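Ricin B lectin (Clostridium thermocellum, PDB 3VSF) is an exo-beta-1,3-galactanase that joins a family 43 glycoside hydrolase module to a galactose-binding beta-trefoil module and probably trims beta-1,3-galactan from chain ends. Local coordinates at residues L421-E426 with Q445-T450; C464-D469 with Q483-G488. One frame throughout, in Å; residues are numbered along the deposited sequence.

Contact 1: L421-E426 with Q445-T450; sequences LDVKDE and QHWKFT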
ATOM      1  N   LEU A 421       8.467  -6.819  16.963  1.00 53.79           N
ATOM      2  CA  LEU A 421       9.678  -6.541  17.723  1.00 51.95           C
ATOM      3  C   LEU A 421      10.754  -6.058  16.760  1.00 50.79           C
ATOM      4  O   LEU A 421      11.129  -6.769  15.829  1.00 50.89           O
ATOM      5  CB  LEU A 421      10.147  -7.792  18.465  1.00 53.28           C
ATOM      6  CG  LEU A 421      11.245  -7.601  19.515  1.00 51.01           C
ATOM      7  CD1 LEU A 421      10.781  -6.653  20.611  1.00 46.09           C
ATOM      8  CD2 LEU A 421      11.655  -8.939  20.102  1.00 54.14           C
ATOM      9  N   ASP A 422      11.246  -4.846  16.988  1.00 52.01           N
ATOM     10  CA  ASP A 422      12.140  -4.200  16.038  1.00 54.48           C
ATOM     11  C   ASP A 422      13.379  -3.618  16.711  1.00 52.53           C
ATOM     12  O   ASP A 422      13.291  -3.023  17.783  1.00 52.17           O
ATOM     13  CB  ASP A 422      11.386  -3.094  15.294  1.00 51.53           C
ATOM     14  CG  ASP A 422      12.248  -2.384  14.270  1.00 57.50           C
ATOM     15  OD1 ASP A 422      12.972  -1.441  14.651  1.00 57.74           O
ATOM     16  OD2 ASP A 422      12.194  -2.766  13.083  1.00 61.12           O
ATOM     17  N   VAL A 423      14.532  -3.797  16.074  1.00 50.95           N
ATOM     18  CA  VAL A 423      15.762  -3.169  16.537  1.00 49.29           C
ATOM     19  C   VAL A 423      15.848  -1.756  15.969  1.00 52.49           C
ATOM     20  O   VAL A 423      16.112  -1.569  14.781  1.00 52.18           O
ATOM     21  CB  VAL A 423      17.006  -3.968  16.113  1.00 49.62           C
ATOM     22  CG1 VAL A 423      18.263  -3.326  16.675  1.00 49.57           C
ATOM     23  CG2 VAL A 423      16.891  -5.413  16.572  1.00 49.50           C
ATOM     24  N   LYS A 424      15.618  -0.768  16.828  1.00 51.05           N
ATOM     25  CA  LYS A 424      15.547   0.633  16.420  1.00 51.31           C
ATOM     26  C   LYS A 424      16.631   1.040  15.421  1.00 53.21           C
ATOM     27  O   LYS A 424      17.818   0.798  15.639  1.00 52.38           O
ATOM     28  CB  LYS A 424      15.602   1.539  17.654  1.00 53.15           C
ATOM     29  CG  LYS A 424      15.468   3.025  17.357  1.00 51.25           C
ATOM     30  CD  LYS A 424      15.521   3.839  18.642  1.00 50.81           C
ATOM     31  CE  LYS A 424      15.513   5.333  18.365  1.00 55.99           C
ATOM     32  NZ  LYS A 424      14.259   5.772  17.692  1.00 62.42           N
ATOM     33  N   ASP A 425      16.202   1.654  14.321  1.00 54.31           N
ATOM     34  CA  ASP A 425      17.112   2.190  13.311  1.00 49.85           C
ATOM     35  C   ASP A 425      18.096   1.154  12.771  1.00 51.18           C
ATOM     36  O   ASP A 425      19.202   1.500  12.353  1.00 48.64           O
ATOM     37  CB  ASP A 425      17.871   3.400  13.865  1.00 47.21           C
ATOM     38  CG  ASP A 425      16.943   4.518  14.302  1.00 55.92           C
ATOM     39  OD1 ASP A 425      15.858   4.663  13.700  1.00 59.49           O
ATOM     40  OD2 ASP A 425      17.297   5.253  15.249  1.00 55.83           O
ATOM     41  N   GLU A 426      17.687  -0.110  12.776  1.00 54.09           N
ATOM     42  CA  GLU A 426      18.523  -1.196  12.271  1.00 55.11           C
ATOM     43  C   GLU A 426      19.932  -1.151  12.852  1.00 54.95           C
ATOM     44  O   GLU A 426      20.912  -1.378  12.144  1.00 57.10           O
ATOM     45  CB  GLU A 426      18.584  -1.164  10.743  1.00 58.15           C
ATOM     46  CG  GLU A 426      17.271  -1.512  10.059  1.00 61.43           C
ATOM     47  CD  GLU A 426      17.384  -1.510   8.547  1.00 71.19           C
ATOM     48  OE1 GLU A 426      17.872  -0.506   7.986  1.00 71.12           O
ATOM     49  OE2 GLU A 426      16.988  -2.515   7.919  1.00 71.28           O
ATOM     50  N   GLN A 445      13.704  -7.181  12.115  1.00 52.60           N
ATOM     51  CA  GLN A 445      12.439  -7.644  12.674  1.00 50.71           C
ATOM     52  C   GLN A 445      12.347  -9.163  12.596  1.00 54.04           C
ATOM     53  O   GLN A 445      11.324  -9.753  12.947  1.00 56.91           O
ATOM     54  CB  GLN A 445      11.256  -7.001  11.946  1.00 50.56           C
ATOM     55  CG  GLN A 445      11.217  -5.486  12.051  1.00 52.41           C
ATOM     56  CD  GLN A 445       9.955  -4.887  11.460  1.00 53.09           C
ATOM     57  OE1 GLN A 445       9.150  -5.587  10.847  1.00 56.87           O
ATOM     58  NE2 GLN A 445       9.776  -3.584  11.647  1.00 51.33           N
ATOM     59  N   HIS A 446      13.424  -9.789  12.131  1.00 51.46           N
ATOM     60  CA  HIS A 446      13.497 -11.243  12.055  1.00 57.21           C
ATOM     61  C   HIS A 446      14.349 -11.800  13.191  1.00 60.04           C
ATOM     62  O   HIS A 446      15.460 -11.327  13.434  1.00 59.74           O
ATOM     63  CB  HIS A 446      14.061 -11.683  10.704  1.00 59.91           C
ATOM     64  CG  HIS A 446      13.183 -11.338   9.542  1.00 61.42           C
ATOM     65  ND1 HIS A 446      13.534 -11.609   8.237  1.00 61.69           N
ATOM     66  CD2 HIS A 446      11.967 -10.746   9.489  1.00 58.19           C
ATOM     67  CE1 HIS A 446      12.572 -11.198   7.430  1.00 62.04           C
ATOM     68  NE2 HIS A 446      11.610 -10.670   8.164  1.00 57.83           N
ATOM     69  N   TRP A 447      13.826 -12.808  13.880  1.00 61.34           N
ATOM     70  CA  TRP A 447      14.501 -13.365  15.049  1.00 61.29           C
ATOM     71  C   TRP A 447      14.648 -14.878  14.963  1.00 64.09           C
ATOM     72  O   TRP A 447      13.699 -15.584  14.620  1.00 65.74           O
ATOM     73  CB  TRP A 447      13.736 -12.993  16.320  1.00 57.37           C
ATOM     74  CG  TRP A 447      13.570 -11.519  16.504  1.00 55.56           C
ATOM     75  CD1 TRP A 447      12.510 -10.760  16.108  1.00 53.17           C
ATOM     76  CD2 TRP A 447      14.496 -10.625  17.128  1.00 55.32           C
ATOM     77  NE1 TRP A 447      12.717  -9.445  16.448  1.00 53.28           N
ATOM     78  CE2 TRP A 447      13.931  -9.336  17.076  1.00 56.15           C
ATOM     79  CE3 TRP A 447      15.750 -10.787  17.726  1.00 53.96           C
ATOM     80  CZ2 TRP A 447      14.575  -8.216  17.599  1.00 56.42           C
ATOM     81  CZ3 TRP A 447      16.387  -9.676  18.244  1.00 51.88           C
ATOM     82  CH2 TRP A 447      15.799  -8.408  18.179  1.00 52.29           C
ATOM     83  N   LYS A 448      15.840 -15.372  15.281  1.00 63.84           N
ATOM     84  CA  LYS A 448      16.084 -16.809  15.309  1.00 65.27           C
ATOM     85  C   LYS A 448      16.184 -17.323  16.741  1.00 66.21           C
ATOM     86  O   LYS A 448      16.892 -16.749  17.571  1.00 64.90           O
ATOM     87  CB  LYS A 448      17.355 -17.167  14.536  1.00 67.47           C
ATOM     88  CG  LYS A 448      17.639 -18.661  14.491  1.00 69.45           C
ATOM     89  CD  LYS A 448      18.825 -18.989  13.600  1.00 74.67           C
ATOM     90  CE  LYS A 448      20.128 -18.478  14.191  1.00 75.46           C
ATOM     91  NZ  LYS A 448      21.299 -18.866  13.353  1.00 77.59           N
ATOM     92  N   PHE A 449      15.471 -18.409  17.024  1.00 68.46           N
ATOM     93  CA  PHE A 449      15.499 -19.021  18.346  1.00 63.11           C
ATOM     94  C   PHE A 449      16.511 -20.160  18.401  1.00 65.16           C
ATOM     95  O   PHE A 449      16.459 -21.090  17.597  1.00 67.57           O
ATOM     96  CB  PHE A 449      14.111 -19.536  18.727  1.00 59.73           C
ATOM     97  CG  PHE A 449      13.116 -18.446  19.005  1.00 61.63           C
ATOM     98  CD1 PHE A 449      12.769 -18.124  20.307  1.00 62.95           C
ATOM     99  CD2 PHE A 449      12.533 -17.740  17.967  1.00 59.56           C
ATOM    100  CE1 PHE A 449      11.854 -17.120  20.566  1.00 64.78           C
ATOM    101  CE2 PHE A 449      11.619 -16.735  18.222  1.00 59.64           C
ATOM    102  CZ  PHE A 449      11.279 -16.425  19.522  1.00 60.52           C
ATOM    103  N   THR A 450      17.433 -20.078  19.354  1.00 66.24           N
ATOM    104  CA  THR A 450      18.441 -21.112  19.532  1.00 65.82           C
ATOM    105  C   THR A 450      18.268 -21.799  20.882  1.00 71.28           C
ATOM    106  O   THR A 450      18.494 -21.193  21.930  1.00 71.58           O
ATOM    107  CB  THR A 450      19.864 -20.531  19.443  1.00 66.71           C
ATOM    108  OG1 THR A 450      19.978 -19.720  18.267  1.00 64.18           O
ATOM    109  CG2 THR A 450      20.894 -21.649  19.389  1.00 68.46           C
TER
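In the QxW element of the ricin-type beta-trefoil, here Gln445-His446-Trp447, the glutamine and the tryptophan both reach strand 420-423, which carries the galactose-binding Asp422. The indole of Trp447 donates from NE1 to the backbone O of Leu421 at 3.2 Å, nearly straight at 167°. The acceptor lies in the ring plane of Trp447, whereas the donor sits well above the carbonyl plane of Leu421. Leu421 also covers the indole: with CG anti to the backbone N (chi1 -169°), its branch comes over one ring face, and CD2 stands 4.1 Å from the centroid of the five-membered ring of Trp447, a CH-pi contact. At the far end of the six-membered ring, Val423 CG2 packs obliquely on Trp447 CH2 at 3.6 Å. Leu434, Ile412 and Ile459 of neighbouring strands also pack on this indole.

On the sugar-binding side, Gln445 extends its amide to Asp422, NE2 donating to OD2 at 2.9 Å. OD2 is met on its anti side, though tilted out of the carboxylate plane, and the amide stands almost perpendicular to the carboxylate, 85° between planes. NE2 donates as well to Thr438 O, and OE1 accepts from Asn440 N, so bonds at both amide atoms fix its rotation. Gln445 thereby probably acts as a second-shell residue, positioning Asp422 next to Asn444; Asn440 and Asn444 also bind galactose. A glycerol, probably from the crystallisation liquor, is hydrogen-bonded to Asp425 N close to Asp422. Such a glutamine bracing the ligand-binding aspartate, with a tryptophan two residues on sunk into the core, is typical of QxW sugar-binding sites in ricin-type beta-trefoil lectins.

Contact 2: C464-D469 with Q483-G488; sequences CGKLID and QWSDAG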
ATOM      1  N   CYS A 464      22.432  -8.555  12.693  1.00 64.19           N
ATOM      2  CA  CYS A 464      23.799  -8.609  13.201  1.00 64.91           C
ATOM      3  C   CYS A 464      24.080  -9.873  14.011  1.00 64.25           C
ATOM      4  O   CYS A 464      25.231 -10.292  14.140  1.00 66.86           O
ATOM      5  CB  CYS A 464      24.099  -7.371  14.048  1.00 67.94           C
ATOM      6  SG  CYS A 464      22.950  -7.119  15.418  1.00 66.86           S
ATOM      7  N   GLY A 465      23.030 -10.472  14.562  1.00 62.53           N
ATOM      8  CA  GLY A 465      23.170 -11.712  15.301  1.00 63.06           C
ATOM      9  C   GLY A 465      23.199 -11.536  16.807  1.00 64.77           C
ATOM     10  O   GLY A 465      23.302 -12.512  17.551  1.00 64.93           O
ATOM     11  N   LYS A 466      23.110 -10.291  17.262  1.00 62.43           N
ATOM     12  CA  LYS A 466      23.114 -10.005  18.692  1.00 56.00           C
ATOM     13  C   LYS A 466      21.792 -10.423  19.329  1.00 58.23           C
ATOM     14  O   LYS A 466      20.750 -10.429  18.674  1.00 60.95           O
ATOM     15  CB  LYS A 466      23.402  -8.525  18.947  1.00 54.75           C
ATOM     16  CG  LYS A 466      24.719  -8.050  18.357  1.00 56.57           C
ATOM     17  CD  LYS A 466      25.042  -6.626  18.777  1.00 56.91           C
ATOM     18  CE  LYS A 466      26.288  -6.117  18.069  1.00 55.67           C
ATOM     19  NZ  LYS A 466      27.448  -7.034  18.238  1.00 57.73           N
ATOM     20  N   LEU A 467      21.842 -10.771  20.611  1.00 58.55           N
ATOM     21  CA  LEU A 467      20.690 -11.356  21.291  1.00 58.30           C
ATOM     22  C   LEU A 467      19.795 -10.312  21.947  1.00 55.30           C
ATOM     23  O   LEU A 467      20.231  -9.199  22.241  1.00 54.89           O
ATOM     24  CB  LEU A 467      21.161 -12.354  22.353  1.00 57.31           C
ATOM     25  CG  LEU A 467      22.289 -13.304  21.952  1.00 60.28           C
ATOM     26  CD1 LEU A 467      22.614 -14.254  23.095  1.00 58.76           C
ATOM     27  CD2 LEU A 467      21.923 -14.076  20.696  1.00 59.73           C
ATOM     28  N   ILE A 468      18.539 -10.685  22.172  1.00 54.76           N
ATOM     29  CA  ILE A 468      17.633  -9.877  22.975  1.00 51.35           C
ATOM     30  C   ILE A 468      18.159  -9.867  24.401  1.00 54.69           C
ATOM     31  O   ILE A 468      18.356 -10.922  25.005  1.00 52.02           O
ATOM     32  CB  ILE A 468      16.206 -10.447  22.958  1.00 53.54           C
ATOM     33  CG1 ILE A 468      15.658 -10.469  21.530  1.00 53.22           C
ATOM     34  CG2 ILE A 468      15.296  -9.637  23.871  1.00 50.15           C
ATOM     35  CD1 ILE A 468      14.232 -10.963  21.430  1.00 52.38           C
ATOM     36  N   ASP A 469      18.389  -8.674  24.939  1.00 55.08           N
ATOM     37  CA  ASP A 469      19.101  -8.536  26.202  1.00 50.63           C
ATOM     38  C   ASP A 469      18.410  -7.548  27.138  1.00 51.99           C
ATOM     39  O   ASP A 469      17.947  -6.494  26.709  1.00 52.79           O
ATOM     40  CB  ASP A 469      20.536  -8.075  25.922  1.00 53.33           C
ATOM     41  CG  ASP A 469      21.432  -8.158  27.141  1.00 54.95           C
ATOM     42  OD1 ASP A 469      20.933  -7.982  28.270  1.00 63.34           O
ATOM     43  OD2 ASP A 469      22.647  -8.395  26.967  1.00 52.81           O
ATOM     44  N   GLN A 483      19.725  -4.821  22.582  1.00 53.34           N
ATOM     45  CA  GLN A 483      20.452  -5.739  21.724  1.00 50.01           C
ATOM     46  C   GLN A 483      21.887  -5.814  22.228  1.00 53.26           C
ATOM     47  O   GLN A 483      22.489  -4.788  22.543  1.00 54.41           O
ATOM     48  CB  GLN A 483      20.424  -5.214  20.289  1.00 54.60           C
ATOM     49  CG  GLN A 483      21.007  -6.144  19.248  1.00 57.67           C
ATOM     50  CD  GLN A 483      21.032  -5.511  17.871  1.00 57.70           C
ATOM     51  OE1 GLN A 483      20.471  -6.049  16.916  1.00 62.82           O
ATOM     52  NE2 GLN A 483      21.683  -4.359  17.762  1.00 55.57           N
ATOM     53  N   TRP A 484      22.437  -7.021  22.315  1.00 53.08           N
ATOM     54  CA  TRP A 484      23.788  -7.184  22.844  1.00 52.39           C
ATOM     55  C   TRP A 484      24.433  -8.481  22.370  1.00 54.94           C
ATOM     56  O   TRP A 484      23.746  -9.462  22.089  1.00 56.95           O
ATOM     57  CB  TRP A 484      23.764  -7.140  24.372  1.00 53.45           C
ATOM     58  CG  TRP A 484      25.085  -6.804  24.994  1.00 53.23           C
ATOM     59  CD1 TRP A 484      26.115  -7.662  25.244  1.00 50.95           C
ATOM     60  CD2 TRP A 484      25.513  -5.516  25.455  1.00 51.18           C
ATOM     61  NE1 TRP A 484      27.161  -6.988  25.829  1.00 47.83           N
ATOM     62  CE2 TRP A 484      26.816  -5.669  25.969  1.00 48.15           C
ATOM     63  CE3 TRP A 484      24.923  -4.249  25.480  1.00 50.82           C
ATOM     64  CZ2 TRP A 484      27.538  -4.604  26.501  1.00 47.17           C
ATOM     65  CZ3 TRP A 484      25.642  -3.192  26.009  1.00 50.53           C
ATOM     66  CH2 TRP A 484      26.934  -3.376  26.512  1.00 50.11           C
ATOM     67  N   SER A 485      25.759  -8.478  22.287  1.00 56.53           N
ATOM     68  CA  SER A 485      26.507  -9.659  21.869  1.00 57.27           C
ATOM     69  C   SER A 485      26.234 -10.832  22.802  1.00 58.30           C
ATOM     70  O   SER A 485      25.964 -10.642  23.988  1.00 58.64           O
ATOM     71  CB  SER A 485      28.006  -9.358  21.842  1.00 57.52           C
ATOM     72  OG  SER A 485      28.292  -8.258  20.996  1.00 64.60           O
ATOM     73  N   ASP A 486      26.308 -12.044  22.262  1.00 58.85           N
ATOM     74  CA  ASP A 486      26.109 -13.249  23.057  1.00 62.13           C
ATOM     75  C   ASP A 486      27.226 -13.410  24.085  1.00 63.19           C
ATOM     76  O   ASP A 486      28.317 -13.877  23.761  1.00 62.29           O
ATOM     77  CB  ASP A 486      26.039 -14.481  22.151  1.00 61.34           C
ATOM     78  CG  ASP A 486      25.897 -15.774  22.933  1.00 68.22           C
ATOM     79  OD1 ASP A 486      25.410 -15.730  24.082  1.00 68.45           O
ATOM     80  OD2 ASP A 486      26.272 -16.836  22.393  1.00 71.06           O
ATOM     81  N   ALA A 487      26.944 -13.019  25.324  1.00 62.40           N
ATOM     82  CA  ALA A 487      27.935 -13.080  26.393  1.00 61.34           C
ATOM     83  C   ALA A 487      27.683 -14.252  27.338  1.00 63.63           C
ATOM     84  O   ALA A 487      28.421 -14.451  28.303  1.00 65.54           O
ATOM     85  CB  ALA A 487      27.962 -11.769  27.165  1.00 61.91           C
ATOM     86  N   GLY A 488      26.636 -15.023  27.057  1.00 66.34           N
ATOM     87  CA  GLY A 488      26.322 -16.197  27.850  1.00 62.61           C
ATOM     88  C   GLY A 488      25.661 -15.878  29.177  1.00 63.48           C
ATOM     89  O   GLY A 488      25.455 -16.765  30.005  1.00 66.24           O
TER
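Ser485 OG has two partners: Lys466 NZ donates to it at 3.1 Å, and it is also hydrogen-bonded to Asp430 OD1. The lysine runs extended past the Trp484-Ser485 peptide and bends only at its last torsion (chi4 -53°), which turns NZ onto the hydroxyl. Its CB packs on Gln483 CG at 3.4 Å. In the adjoining backbone, Leu467 and Trp484 form an antiparallel hydrogen-bonded pair, with Leu467 N to Trp484 O at 2.7 Å and Trp484 N to Leu467 O at 3.1 Å.

Leu467 sends CD1 alongside Asp486, 3.6 Å from its CB. The carboxylate of Asp486 closes an Asx turn, OD1 accepting from Gly488 N at 3.3 Å, while OD2 makes a salt bridge with Lys458. Asp469 OD2 lies 3.1 Å from Trp484 CB, its carboxylate steeply inclined to the indole at 71°; the same oxygen accepts from Gln492 NE2 and is hydrogen-bonded to a glycerol probably left from crystallisation.

The pairing thus belongs to the hairpin of strands 467-470 and 479-484. Strand 456-461 packs against Leu467, Ile468 and Gln483, and strand 420-423 meets Ile468 and Gln483.

In the fold
Both contacts lie in the C-terminal beta-trefoil, on one side of the chain's centre, their centres about 11 Å apart. They follow in series: contact 1 closes at strand 447-453 before contact 2 opens at strand 467-470. Strands 420-423, 467-470 and 479-484 belong to one branched sheet, whereas 447-453 lies in the other sheet of the module. The two meet in the apolar core, where Ile468 CG1 packs on Trp447 CZ3 at 3.5 Å and Ile468 CD1 reaches Leu421 CD2. Separately, Val423 CG1 touches the amide oxygen of Gln483. The part of the galactose site that contact 1 carries is therefore built onto a core shared with the hairpin of strands 467-470 and 479-484.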